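Long-range contact in putative adhesin (PDB 4QDG), which is a putative outer-membrane lipoprotein adhesin of the FimB/Mfa2 family, probably serving in Bacteroides pili as a fimbrial anchor protein: residues Y195-A203 against V215-S224. Residues are numbered along the deposited sequence; the frame is centred on the assembly and turned at random.
Sequences YTPWAQGQA and VVAYAELSTS
Gly201 faces Tyr218 in a hydrogen-bonded antiparallel pair, and the aromatic ring fills the hollow left where the glycine has no side chain. With CG of Tyr218 set between its backbone N and carbonyl carbon (chi1 77°), the ring folds across the neighbouring strand, and Gly201 N sits 3.6 Å above the ring plane, over its centre. Ala199 and Ala203, the small residues two places before and after the glycine, give shallow walls; CB of Ala203 is 4.1 Å from CD2 of Tyr218. Arg154 adds a cation-pi contact to this ring.

At the next hydrogen-bonded pair, two residues along, Glu220 N donates to Ala199 O in a nearly straight bond (2.8 Å, 174°). Trp198 then lays one indole face against the aliphatic base of Glu220, whose CB is 3.3 Å above the ring plane; NE1 of Trp198 and OE1 of Glu220 both bond Asn152, while OE2 forms a salt bridge with Arg154.

In the loop leading into the strand, Pro197 CG meets Ala219 CB at 3.7 Å, its ring lying alongside Leu221. Beyond it the chains are no longer paired directly, and a water bridges Thr196 O and Ser222 N. Tyr195 closes this end: Thr223 CG2 makes a CH-pi contact 3.8 Å from the Tyr195 ring centroid, and the Tyr195 OH accepts a bond from Ser224 N and pairs with Asn178.

Strands 199-207 and 213-223, consecutive and antiparallel (segment axes at 161°), form a beta hairpin; backbone bonds from 213-223 to strand 140-159 join it to a larger sheet, in keeping with the Mfa2-family, transthyretin-clan beta fold.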
ATOM      1  N   TYR A 195      11.560   8.072   1.350  1.00 29.83           N
ATOM      2  CA  TYR A 195      11.626   6.858   0.556  1.00 28.33           C
ATOM      3  C   TYR A 195      12.551   7.136  -0.625  1.00 31.80           C
ATOM      4  O   TYR A 195      12.451   8.207  -1.241  1.00 30.23           O
ATOM      5  CB  TYR A 195      10.231   6.430   0.033  1.00 27.08           C
ATOM      6  CG  TYR A 195       9.204   6.059   1.086  1.00 26.82           C
ATOM      7  CD1 TYR A 195       9.147   4.768   1.612  1.00 27.49           C
ATOM      8  CD2 TYR A 195       8.225   6.965   1.474  1.00 26.68           C
ATOM      9  CE1 TYR A 195       8.188   4.419   2.558  1.00 27.13           C
ATOM     10  CE2 TYR A 195       7.228   6.611   2.374  1.00 28.06           C
ATOM     11  CZ  TYR A 195       7.208   5.338   2.914  1.00 33.95           C
ATOM     12  OH  TYR A 195       6.196   5.028   3.786  1.00 29.62           O
ATOM     13  N   THR A 196      13.418   6.167  -0.961  1.00 27.67           N
ATOM     14  CA  THR A 196      14.296   6.260  -2.129  1.00 27.46           C
ATOM     15  C   THR A 196      14.002   5.034  -3.024  1.00 32.69           C
ATOM     16  O   THR A 196      13.368   4.085  -2.558  1.00 32.69           O
ATOM     17  CB  THR A 196      15.770   6.435  -1.742  1.00 30.83           C
ATOM     18  OG1 THR A 196      16.203   5.314  -0.982  1.00 30.79           O
ATOM     19  CG2 THR A 196      16.043   7.774  -0.992  1.00 26.12           C
ATOM     20  N   PRO A 197      14.390   5.035  -4.313  1.00 31.00           N
ATOM     21  CA  PRO A 197      14.027   3.894  -5.181  1.00 31.28           C
ATOM     22  C   PRO A 197      14.678   2.554  -4.831  1.00 36.49           C
ATOM     23  O   PRO A 197      15.849   2.486  -4.437  1.00 37.94           O
ATOM     24  CB  PRO A 197      14.501   4.350  -6.556  1.00 33.25           C
ATOM     25  CG  PRO A 197      14.541   5.862  -6.465  1.00 36.49           C
ATOM     26  CD  PRO A 197      15.064   6.096  -5.094  1.00 32.22           C
ATOM     27  N   TRP A 198      13.893   1.489  -4.976  1.00 32.03           N
ATOM     28  CA  TRP A 198      14.306   0.101  -4.802  1.00 31.78           C
ATOM     29  C   TRP A 198      14.854  -0.412  -6.159  1.00 35.57           C
ATOM     30  O   TRP A 198      15.583  -1.391  -6.203  1.00 37.16           O
ATOM     31  CB  TRP A 198      13.156  -0.790  -4.255  1.00 29.64           C
ATOM     32  CG  TRP A 198      11.945  -0.918  -5.134  1.00 29.73           C
ATOM     33  CD1 TRP A 198      10.802  -0.183  -5.054  1.00 31.72           C
ATOM     34  CD2 TRP A 198      11.732  -1.875  -6.186  1.00 29.70           C
ATOM     35  NE1 TRP A 198       9.877  -0.652  -5.948  1.00 30.30           N
ATOM     36  CE2 TRP A 198      10.433  -1.659  -6.689  1.00 31.77           C
ATOM     37  CE3 TRP A 198      12.491  -2.938  -6.713  1.00 32.28           C
ATOM     38  CZ2 TRP A 198       9.898  -2.411  -7.748  1.00 31.17           C
ATOM     39  CZ3 TRP A 198      11.956  -3.689  -7.753  1.00 33.74           C
ATOM     40  CH2 TRP A 198      10.682  -3.407  -8.278  1.00 32.98           C
ATOM     41  N   ALA A 199      14.497   0.266  -7.251  1.00 30.70           N
ATOM     42  CA  ALA A 199      14.935   0.019  -8.626  1.00 29.36           C
ATOM     43  C   ALA A 199      15.005   1.340  -9.367  1.00 32.38           C
ATOM     44  O   ALA A 199      14.185   2.223  -9.130  1.00 31.25           O
ATOM     45  CB  ALA A 199      13.995  -0.942  -9.329  1.00 28.94           C
ATOM     46  N   GLN A 200      16.010   1.494 -10.217  1.00 29.62           N
ATOM     47  CA  GLN A 200      16.269   2.689 -11.023  1.00 29.50           C
ATOM     48  C   GLN A 200      17.097   2.268 -12.237  1.00 34.52           C
ATOM     49  O   GLN A 200      17.937   1.382 -12.129  1.00 35.91           O
ATOM     50  CB  GLN A 200      17.000   3.748 -10.174  1.00 30.69           C
ATOM     51  CG  GLN A 200      17.302   5.077 -10.878  1.00 35.30           C
ATOM     52  CD  GLN A 200      17.784   6.136  -9.932  1.00 41.33           C
ATOM     53  OE1 GLN A 200      17.560   6.073  -8.722  1.00 41.72           O
ATOM     54  NE2 GLN A 200      18.417   7.167 -10.473  1.00 38.20           N
ATOM     55  N   GLY A 201      16.833   2.885 -13.370  1.00 31.67           N
ATOM     56  CA  GLY A 201      17.534   2.573 -14.604  1.00 31.80           C
ATOM     57  C   GLY A 201      16.965   3.290 -15.802  1.00 35.28           C
ATOM     58  O   GLY A 201      16.346   4.355 -15.686  1.00 32.81           O
ATOM     59  N   GLN A 202      17.174   2.689 -16.964  1.00 33.54           N
ATOM     60  CA  GLN A 202      16.684   3.185 -18.224  1.00 32.72           C
ATOM     61  C   GLN A 202      15.752   2.158 -18.845  1.00 35.70           C
ATOM     62  O   GLN A 202      15.889   0.957 -18.600  1.00 35.01           O
ATOM     63  CB  GLN A 202      17.849   3.532 -19.168  1.00 34.72           C
ATOM     64  CG  GLN A 202      18.544   4.851 -18.814  1.00 41.44           C
ATOM     65  CD  GLN A 202      19.712   5.176 -19.709  1.00 66.10           C
ATOM     66  OE1 GLN A 202      20.555   4.332 -20.003  1.00 70.68           O
ATOM     67  NE2 GLN A 202      19.807   6.414 -20.132  1.00 60.50           N
ATOM     68  N   ALA A 203      14.768   2.643 -19.626  1.00 30.04           N
ATOM     69  CA  ALA A 203      13.815   1.789 -20.336  1.00 28.97           C
ATOM     70  C   ALA A 203      13.562   2.340 -21.729  1.00 34.31           C
ATOM     71  O   ALA A 203      13.870   3.496 -21.998  1.00 32.50           O
ATOM     72  CB  ALA A 203      12.507   1.677 -19.561  1.00 28.14           C
ATOM     73  N   VAL A 215      14.802   6.527 -25.125  1.00 31.69           N
ATOM     74  CA  VAL A 215      15.305   5.948 -23.879  1.00 31.99           C
ATOM     75  C   VAL A 215      14.924   6.881 -22.745  1.00 34.22           C
ATOM     76  O   VAL A 215      15.245   8.072 -22.746  1.00 32.07           O
ATOM     77  CB  VAL A 215      16.830   5.646 -23.928  1.00 36.21           C
ATOM     78  CG1 VAL A 215      17.323   5.088 -22.590  1.00 35.96           C
ATOM     79  CG2 VAL A 215      17.157   4.675 -25.052  1.00 35.75           C
ATOM     80  N   VAL A 216      14.185   6.321 -21.799  1.00 31.56           N
ATOM     81  CA  VAL A 216      13.685   7.065 -20.662  1.00 30.08           C
ATOM     82  C   VAL A 216      14.411   6.611 -19.400  1.00 33.74           C
ATOM     83  O   VAL A 216      14.984   5.522 -19.363  1.00 32.95           O
ATOM     84  CB  VAL A 216      12.131   6.916 -20.543  1.00 31.04           C
ATOM     85  CG1 VAL A 216      11.439   7.296 -21.840  1.00 30.72           C
ATOM     86  CG2 VAL A 216      11.721   5.523 -20.119  1.00 30.67           C
ATOM     87  N   ALA A 217      14.350   7.442 -18.375  1.00 30.40           N
ATOM     88  CA  ALA A 217      14.861   7.149 -17.040  1.00 30.09           C
ATOM     89  C   ALA A 217      13.682   6.699 -16.192  1.00 33.25           C
ATOM     90  O   ALA A 217      12.567   7.220 -16.352  1.00 31.72           O
ATOM     91  CB  ALA A 217      15.510   8.402 -16.446  1.00 30.42           C
ATOM     92  N   TYR A 218      13.898   5.755 -15.287  1.00 30.40           N
ATOM     93  CA  TYR A 218      12.817   5.334 -14.396  1.00 28.52           C
ATOM     94  C   TYR A 218      13.360   5.096 -13.016  1.00 29.77           C
ATOM     95  O   TYR A 218      14.538   4.779 -12.872  1.00 27.82           O
ATOM     96  CB  TYR A 218      12.067   4.076 -14.913  1.00 29.86           C
ATOM     97  CG  TYR A 218      12.812   2.778 -14.695  1.00 32.89           C
ATOM     98  CD1 TYR A 218      12.689   2.073 -13.499  1.00 35.78           C
ATOM     99  CD2 TYR A 218      13.629   2.248 -15.684  1.00 34.59           C
ATOM    100  CE1 TYR A 218      13.400   0.891 -13.278  1.00 38.17           C
ATOM    101  CE2 TYR A 218      14.347   1.065 -15.475  1.00 36.29           C
ATOM    102  CZ  TYR A 218      14.235   0.396 -14.266  1.00 40.47           C
ATOM    103  OH  TYR A 218      14.943  -0.758 -14.055  1.00 42.61           O
ATOM    104  N   ALA A 219      12.484   5.232 -12.015  1.00 25.98           N
ATOM    105  CA  ALA A 219      12.697   4.930 -10.613  1.00 27.18           C
ATOM    106  C   ALA A 219      11.415   4.306 -10.025  1.00 31.68           C
ATOM    107  O   ALA A 219      10.317   4.827 -10.217  1.00 29.85           O
ATOM    108  CB  ALA A 219      13.066   6.176  -9.840  1.00 28.58           C
ATOM    109  N   GLU A 220      11.568   3.181  -9.325  1.00 27.55           N
ATOM    110  CA  GLU A 220      10.470   2.515  -8.655  1.00 27.04           C
ATOM    111  C   GLU A 220      10.591   2.777  -7.159  1.00 30.74           C
ATOM    112  O   GLU A 220      11.634   2.484  -6.572  1.00 31.27           O
ATOM    113  CB  GLU A 220      10.470   1.031  -8.965  1.00 28.51           C
ATOM    114  CG  GLU A 220      10.447   0.731 -10.455  1.00 42.54           C
ATOM    115  CD  GLU A 220       9.251  -0.044 -10.972  1.00 43.38           C
ATOM    116  OE1 GLU A 220       8.218  -0.118 -10.272  1.00 46.27           O
ATOM    117  OE2 GLU A 220       9.360  -0.593 -12.088  1.00 51.72           O
ATOM    118  N   LEU A 221       9.549   3.356  -6.549  1.00 25.42           N
ATOM    119  CA  LEU A 221       9.543   3.646  -5.117  1.00 26.00           C
ATOM    120  C   LEU A 221       8.372   2.905  -4.470  1.00 29.84           C
ATOM    121  O   LEU A 221       7.282   2.859  -5.026  1.00 30.24           O
ATOM    122  CB  LEU A 221       9.440   5.169  -4.871  1.00 26.93           C
ATOM    123  CG  LEU A 221      10.578   6.028  -5.357  1.00 31.28           C
ATOM    124  CD1 LEU A 221      10.134   6.848  -6.552  1.00 32.01           C
ATOM    125  CD2 LEU A 221      11.064   6.913  -4.236  1.00 33.22           C
ATOM    126  N   SER A 222       8.613   2.297  -3.325  1.00 25.83           N
ATOM    127  CA  SER A 222       7.663   1.468  -2.595  1.00 24.51           C
ATOM    128  C   SER A 222       7.337   2.173  -1.265  1.00 28.70           C
ATOM    129  O   SER A 222       8.240   2.492  -0.509  1.00 25.78           O
ATOM    130  CB  SER A 222       8.276   0.078  -2.385  1.00 26.26           C
ATOM    131  OG  SER A 222       7.455  -0.757  -1.598  1.00 32.05           O
ATOM    132  N   THR A 223       6.063   2.501  -1.032  1.00 27.91           N
ATOM    133  CA  THR A 223       5.696   3.296   0.149  1.00 27.02           C
ATOM    134  C   THR A 223       4.571   2.659   0.947  1.00 30.30           C
ATOM    135  O   THR A 223       3.917   1.712   0.498  1.00 28.31           O
ATOM    136  CB  THR A 223       5.244   4.733  -0.277  1.00 29.14           C
ATOM    137  OG1 THR A 223       3.925   4.687  -0.831  1.00 24.95           O
ATOM    138  CG2 THR A 223       6.217   5.438  -1.276  1.00 24.93           C
ATOM    139  N   SER A 224       4.299   3.247   2.106  1.00 26.24           N
ATOM    140  CA  SER A 224       3.190   2.843   2.954  1.00 25.02           C
ATOM    141  C   SER A 224       1.903   3.566   2.419  1.00 28.39           C
ATOM    142  O   SER A 224       1.883   4.026   1.270  1.00 25.94           O
ATOM    143  CB  SER A 224       3.513   3.163   4.414  1.00 27.96           C
ATOM    144  OG  SER A 224       2.490   2.787   5.311  1.00 32.51           O
TER
HETATM  145  O   HOH W   1      11.356   2.270  -2.270  1.00 31.65           O